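Alpha-L-rhamnosidase (Aspergillus terreus, PDB 6GSZ) probably hydrolyses terminal non-reducing alpha-L-rhamnose residues from alpha-L-rhamnosides, and binds calcium. Local coordinates at residues A[421-433]-A[480-492]. Residues are numbered along the deposited sequence; the frame is centred on the assembly and turned at random.
Sequences VVHSDMERTGYFE and TANFIYDTAGFLR. With CA (calcium ion), chain K; ACT (acetate ion), chain B.
T429 and G430 dock onto the carbonyl end of helix 471-484. Both of their backbone N atoms donate to I484 O, T429 N at 2.9 Å, reaching it from the same face of its carbonyl plane. T429 OG1, turned by chi1 of 54° between its own N and carbonyl carbon, donates to F483 O at 2.8 Å, and a water joins it to N482 O. Two residues past I484, D486 N gives E427 O a nearly straight bond; with the T429 N bond to I484 O, this makes R428 and Y485 a single beta bridge.

The tight part surrounds Y485. R428 CD lies over one face of the ring, 3.9 Å from its centroid, a CH-pi contact, while M426 O meets the ring edge. A bend at chi2 (70°) turns the R428 guanidinium back to G430 O, which NE and NH1 grip together; Y431 CE2 covers one face of that group. M426 SD lies obliquely beside the F490 ring, 4.8 Å from its centroid, a Met-aromatic contact, and F454 also stacks on F490. Y485 OH is hydrogen-bonded to R451 NE.

The other side is wet. One water joins E427 N to D486 O, and another links the carboxylates of E427 and D486. D486 OD2 binds calcium at 2.3 Å, in a shell that includes three waters, while its OD1 accepts from A488 N, capping helix 488-503. R28 makes a salt bridge to E427 OE1. Calcium and arginine probably offset the repulsion between the two acids, so this link into the six-hairpin glycosidase domain is held by helix-end carbonyls on one side and by ions and water on the other.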
loop_
_atom_site.group_PDB
_atom_site.type_symbol
_atom_site.label_atom_id
_atom_site.label_comp_id
_atom_site.label_asym_id
_atom_site.label_seq_id
_atom_site.Cartn_x
_atom_site.Cartn_y
_atom_site.Cartn_z
ATOM N N VAL A 421 6.793 -14.078 1.836
ATOM C CA VAL A 421 6.533 -12.731 1.351
ATOM C C VAL A 421 5.240 -12.231 1.997
ATOM O O VAL A 421 4.221 -12.889 1.853
ATOM C CB VAL A 421 6.446 -12.671 -0.177
ATOM C CG1 VAL A 421 6.195 -11.217 -0.615
ATOM C CG2 VAL A 421 7.714 -13.259 -0.820
ATOM N N VAL A 422 5.345 -11.110 2.749
ATOM C CA VAL A 422 4.257 -10.639 3.602
ATOM C C VAL A 422 3.964 -9.180 3.219
ATOM O O VAL A 422 4.868 -8.368 3.194
ATOM C CB VAL A 422 4.667 -10.777 5.080
ATOM C CG1 VAL A 422 3.595 -10.219 6.009
ATOM C CG2 VAL A 422 5.020 -12.202 5.476
ATOM N N HIS A 423 2.673 -8.881 2.990
ATOM C CA HIS A 423 2.244 -7.512 2.746
ATOM C C HIS A 423 0.718 -7.442 2.776
ATOM O O HIS A 423 0.027 -8.485 2.826
ATOM C CB HIS A 423 2.776 -6.919 1.420
ATOM C CG HIS A 423 2.442 -7.663 0.170
ATOM N ND1 HIS A 423 1.219 -7.512 -0.471
ATOM C CD2 HIS A 423 3.170 -8.536 -0.570
ATOM C CE1 HIS A 423 1.220 -8.276 -1.587
ATOM N NE2 HIS A 423 2.420 -8.892 -1.704
ATOM N N SER A 424 0.203 -6.197 2.688
ATOM C CA SER A 424 -1.237 -6.007 2.565
ATOM C C SER A 424 -1.737 -6.673 1.281
ATOM O O SER A 424 -1.216 -6.398 0.190
ATOM C CB SER A 424 -1.569 -4.521 2.588
ATOM O OG SER A 424 -1.311 -3.986 3.884
ATOM N N ASP A 425 -2.755 -7.526 1.412
ATOM C CA ASP A 425 -3.105 -8.480 0.345
ATOM C C ASP A 425 -4.135 -7.878 -0.625
ATOM O O ASP A 425 -5.260 -8.304 -0.695
ATOM C CB ASP A 425 -3.567 -9.810 0.932
ATOM C CG ASP A 425 -3.675 -10.960 -0.053
ATOM O OD1 ASP A 425 -3.180 -10.832 -1.184
ATOM O OD2 ASP A 425 -4.324 -11.949 0.316
ATOM N N MET A 426 -3.689 -6.845 -1.330
ATOM C CA MET A 426 -4.502 -6.140 -2.301
ATOM C C MET A 426 -4.648 -6.980 -3.572
ATOM O O MET A 426 -3.795 -7.760 -3.926
ATOM C CB MET A 426 -3.823 -4.804 -2.633
ATOM C CG MET A 426 -3.738 -3.834 -1.438
ATOM S SD MET A 426 -2.693 -2.421 -1.806
ATOM C CE MET A 426 -1.113 -3.213 -2.044
ATOM N N GLU A 427 -5.727 -6.711 -4.317
ATOM C CA GLU A 427 -5.937 -7.393 -5.597
ATOM C C GLU A 427 -4.980 -6.800 -6.641
ATOM O O GLU A 427 -4.955 -5.580 -6.827
ATOM C CB GLU A 427 -7.378 -7.218 -6.047
ATOM C CG GLU A 427 -7.689 -7.973 -7.313
ATOM C CD GLU A 427 -9.154 -7.929 -7.732
ATOM O OE1 GLU A 427 -9.898 -6.998 -7.303
ATOM O OE2 GLU A 427 -9.561 -8.855 -8.480
ATOM N N ARG A 428 -4.181 -7.652 -7.265
ATOM C CA ARG A 428 -3.314 -7.243 -8.354
ATOM C C ARG A 428 -4.145 -6.823 -9.576
ATOM O O ARG A 428 -5.077 -7.539 -9.983
ATOM C CB ARG A 428 -2.382 -8.389 -8.755
ATOM C CG ARG A 428 -1.351 -8.039 -9.809
ATOM C CD ARG A 428 -0.267 -7.094 -9.323
ATOM N NE ARG A 428 0.587 -6.715 -10.447
ATOM C CZ ARG A 428 1.546 -7.459 -10.975
ATOM N NH1 ARG A 428 2.223 -7.027 -12.049
ATOM N NH2 ARG A 428 1.853 -8.616 -10.375
ATOM N N THR A 429 -3.785 -5.657 -10.126
ATOM C CA THR A 429 -4.528 -5.090 -11.255
ATOM C C THR A 429 -3.644 -4.744 -12.452
ATOM O O THR A 429 -4.200 -4.696 -13.575
ATOM C CB THR A 429 -5.330 -3.850 -10.836
ATOM O OG1 THR A 429 -4.487 -2.889 -10.202
ATOM C CG2 THR A 429 -6.482 -4.195 -9.921
ATOM N N GLY A 430 -2.380 -4.402 -12.297
ATOM C CA GLY A 430 -1.620 -3.808 -13.393
ATOM C C GLY A 430 -0.346 -4.546 -13.710
ATOM O O GLY A 430 0.385 -4.955 -12.786
ATOM N N TYR A 431 -0.063 -4.709 -15.004
ATOM C CA TYR A 431 1.023 -5.533 -15.501
ATOM C C TYR A 431 1.709 -4.797 -16.649
ATOM O O TYR A 431 1.028 -4.154 -17.461
ATOM C CB TYR A 431 0.516 -6.885 -15.991
ATOM C CG TYR A 431 -0.319 -7.670 -15.011
ATOM C CD1 TYR A 431 -1.659 -7.369 -14.810
ATOM C CD2 TYR A 431 0.241 -8.677 -14.245
ATOM C CE1 TYR A 431 -2.446 -8.079 -13.926
ATOM C CE2 TYR A 431 -0.532 -9.390 -13.330
ATOM C CZ TYR A 431 -1.864 -9.070 -13.157
ATOM O OH TYR A 431 -2.641 -9.767 -12.286
ATOM N N PHE A 432 3.016 -5.015 -16.797
ATOM C CA PHE A 432 3.771 -4.390 -17.861
ATOM C C PHE A 432 4.998 -5.236 -18.198
ATOM O O PHE A 432 5.766 -5.609 -17.286
ATOM C CB PHE A 432 4.205 -2.973 -17.456
ATOM C CG PHE A 432 5.155 -2.338 -18.439
ATOM C CD1 PHE A 432 4.697 -1.635 -19.557
ATOM C CD2 PHE A 432 6.516 -2.541 -18.310
ATOM C CE1 PHE A 432 5.599 -1.094 -20.471
ATOM C CE2 PHE A 432 7.403 -2.001 -19.237
ATOM C CZ PHE A 432 6.948 -1.272 -20.311
ATOM N N GLU A 433 5.244 -5.439 -19.493
ATOM C CA GLU A 433 6.527 -5.962 -19.946
ATOM C C GLU A 433 6.788 -5.401 -21.344
ATOM O O GLU A 433 5.856 -4.969 -22.033
ATOM C CB GLU A 433 6.549 -7.487 -19.957
ATOM C CG GLU A 433 5.504 -8.128 -20.808
ATOM C CD GLU A 433 5.602 -9.642 -20.717
ATOM O OE1 GLU A 433 6.633 -10.193 -21.114
ATOM O OE2 GLU A 433 4.689 -10.249 -20.190
ATOM N N THR A 480 1.456 5.573 -9.751
ATOM C CA THR A 480 2.000 4.280 -10.090
ATOM C C THR A 480 1.277 3.157 -9.294
ATOM O O THR A 480 0.827 2.135 -9.838
ATOM C CB THR A 480 3.521 4.249 -9.857
ATOM O OG1 THR A 480 4.151 5.279 -10.629
ATOM C CG2 THR A 480 4.093 2.888 -10.219
ATOM N N ALA A 481 1.210 3.342 -7.972
ATOM C CA ALA A 481 0.722 2.301 -7.084
ATOM C C ALA A 481 -0.695 1.860 -7.454
ATOM O O ALA A 481 -1.005 0.679 -7.476
ATOM C CB ALA A 481 0.690 2.831 -5.670
ATOM N N ASN A 482 -1.580 2.846 -7.753
ATOM C CA ASN A 482 -2.966 2.597 -7.949
ATOM C C ASN A 482 -3.264 1.873 -9.283
ATOM O O ASN A 482 -4.391 1.383 -9.483
ATOM C CB ASN A 482 -3.763 3.906 -7.985
ATOM C CG ASN A 482 -3.733 4.729 -6.723
ATOM O OD1 ASN A 482 -3.205 4.264 -5.680
ATOM N ND2 ASN A 482 -4.396 5.886 -6.718
ATOM N N PHE A 483 -2.263 1.805 -10.160
ATOM C CA PHE A 483 -2.361 1.006 -11.356
ATOM C C PHE A 483 -1.955 -0.447 -11.063
ATOM O O PHE A 483 -2.561 -1.420 -11.570
ATOM C CB PHE A 483 -1.444 1.600 -12.429
ATOM C CG PHE A 483 -1.512 0.942 -13.781
ATOM C CD1 PHE A 483 -0.741 -0.164 -14.086
ATOM C CD2 PHE A 483 -2.312 1.471 -14.791
ATOM C CE1 PHE A 483 -0.769 -0.743 -15.355
ATOM C CE2 PHE A 483 -2.300 0.928 -16.076
ATOM C CZ PHE A 483 -1.540 -0.187 -16.351
ATOM N N ILE A 484 -0.903 -0.629 -10.250
ATOM C CA ILE A 484 -0.364 -1.993 -10.048
ATOM C C ILE A 484 -1.297 -2.856 -9.187
ATOM O O ILE A 484 -1.485 -4.029 -9.490
ATOM C CB ILE A 484 1.064 -1.935 -9.486
ATOM C CG1 ILE A 484 1.991 -1.132 -10.411
ATOM C CG2 ILE A 484 1.602 -3.331 -9.209
ATOM C CD1 ILE A 484 3.381 -1.007 -9.900
ATOM N N TYR A 485 -1.858 -2.243 -8.126
ATOM C CA TYR A 485 -2.775 -2.943 -7.238
ATOM C C TYR A 485 -3.980 -2.052 -6.954
ATOM O O TYR A 485 -3.893 -0.834 -7.052
ATOM C CB TYR A 485 -2.115 -3.250 -5.886
ATOM C CG TYR A 485 -1.156 -4.426 -5.824
ATOM C CD1 TYR A 485 -1.632 -5.714 -5.601
ATOM C CD2 TYR A 485 0.211 -4.272 -6.001
ATOM C CE1 TYR A 485 -0.767 -6.801 -5.530
ATOM C CE2 TYR A 485 1.077 -5.348 -5.935
ATOM C CZ TYR A 485 0.587 -6.624 -5.711
ATOM O OH TYR A 485 1.435 -7.712 -5.643
ATOM N N ASP A 486 -5.098 -2.679 -6.570
ATOM C CA ASP A 486 -6.274 -1.980 -6.096
ATOM C C ASP A 486 -6.017 -1.517 -4.653
ATOM O O ASP A 486 -6.144 -2.279 -3.683
ATOM C CB ASP A 486 -7.518 -2.844 -6.223
ATOM C CG ASP A 486 -8.798 -2.122 -5.829
ATOM O OD1 ASP A 486 -8.733 -1.114 -5.080
ATOM O OD2 ASP A 486 -9.860 -2.520 -6.402
ATOM N N THR A 487 -5.555 -0.262 -4.553
ATOM C CA THR A 487 -5.166 0.356 -3.298
ATOM C C THR A 487 -6.288 1.130 -2.618
ATOM O O THR A 487 -6.034 1.777 -1.597
ATOM C CB THR A 487 -4.077 1.382 -3.586
ATOM O OG1 THR A 487 -4.631 2.239 -4.576
ATOM C CG2 THR A 487 -2.815 0.741 -4.140
ATOM N N ALA A 488 -7.516 1.081 -3.170
ATOM C CA ALA A 488 -8.535 2.020 -2.733
ATOM C C ALA A 488 -8.843 1.892 -1.222
ATOM O O ALA A 488 -8.861 2.923 -0.520
ATOM C CB ALA A 488 -9.773 1.870 -3.591
ATOM N N GLY A 489 -9.163 0.679 -0.774
ATOM C CA GLY A 489 -9.488 0.506 0.655
ATOM C C GLY A 489 -8.318 0.764 1.596
ATOM O O GLY A 489 -8.482 1.410 2.662
ATOM N N PHE A 490 -7.146 0.326 1.163
ATOM C CA PHE A 490 -5.911 0.561 1.914
ATOM C C PHE A 490 -5.704 2.054 2.137
ATOM O O PHE A 490 -5.410 2.508 3.231
ATOM C CB PHE A 490 -4.770 -0.091 1.149
ATOM C CG PHE A 490 -3.387 0.079 1.696
ATOM C CD1 PHE A 490 -2.688 1.245 1.509
ATOM C CD2 PHE A 490 -2.778 -0.924 2.434
ATOM C CE1 PHE A 490 -1.387 1.410 1.961
ATOM C CE2 PHE A 490 -1.471 -0.763 2.860
ATOM C CZ PHE A 490 -0.781 0.406 2.665
ATOM N N LEU A 491 -5.807 2.841 1.066
ATOM C CA LEU A 491 -5.557 4.288 1.175
ATOM C C LEU A 491 -6.746 5.007 1.803
ATOM O O LEU A 491 -6.535 6.026 2.468
ATOM C CB LEU A 491 -5.183 4.867 -0.183
ATOM C CG LEU A 491 -3.815 4.437 -0.699
ATOM C CD1 LEU A 491 -3.640 4.896 -2.126
ATOM C CD2 LEU A 491 -2.676 4.944 0.193
ATOM N N ARG A 492 -7.962 4.445 1.674
ATOM C CA ARG A 492 -9.071 5.047 2.371
ATOM C C ARG A 492 -8.792 5.127 3.889
ATOM O O ARG A 492 -9.050 6.156 4.550
ATOM C CB ARG A 492 -10.368 4.283 2.116
ATOM C CG ARG A 492 -11.616 4.981 2.630
ATOM C CD ARG A 492 -12.895 4.191 2.431
ATOM N NE ARG A 492 -14.036 5.082 2.631
ATOM C CZ ARG A 492 -15.277 4.766 2.251
ATOM N NH1 ARG A 492 -15.553 3.504 1.892
ATOM N NH2 ARG A 492 -16.221 5.719 2.180
HETATM CA CA CA K . -12.060 -2.247 -6.882
HETATM C C ACT B . 3.452 -11.709 -4.300
HETATM O O ACT B . 3.149 -10.629 -3.713
HETATM O OXT ACT B . 4.624 -12.239 -4.347
HETATM C CH3 ACT B . 2.336 -12.429 -5.033
HETATM O O HOH W 1 -7.503 -4.735 -3.151
HETATM O O HOH W 2 -9.590 -4.660 -8.228
HETATM O O HOH W 3 -6.213 -0.766 -9.279
HETATM O O HOH W 4 -11.635 -0.701 -5.303
HETATM O O HOH W 5 -10.979 -1.668 -9.036
HETATM O O HOH W 6 -13.146 -3.661 -8.512
#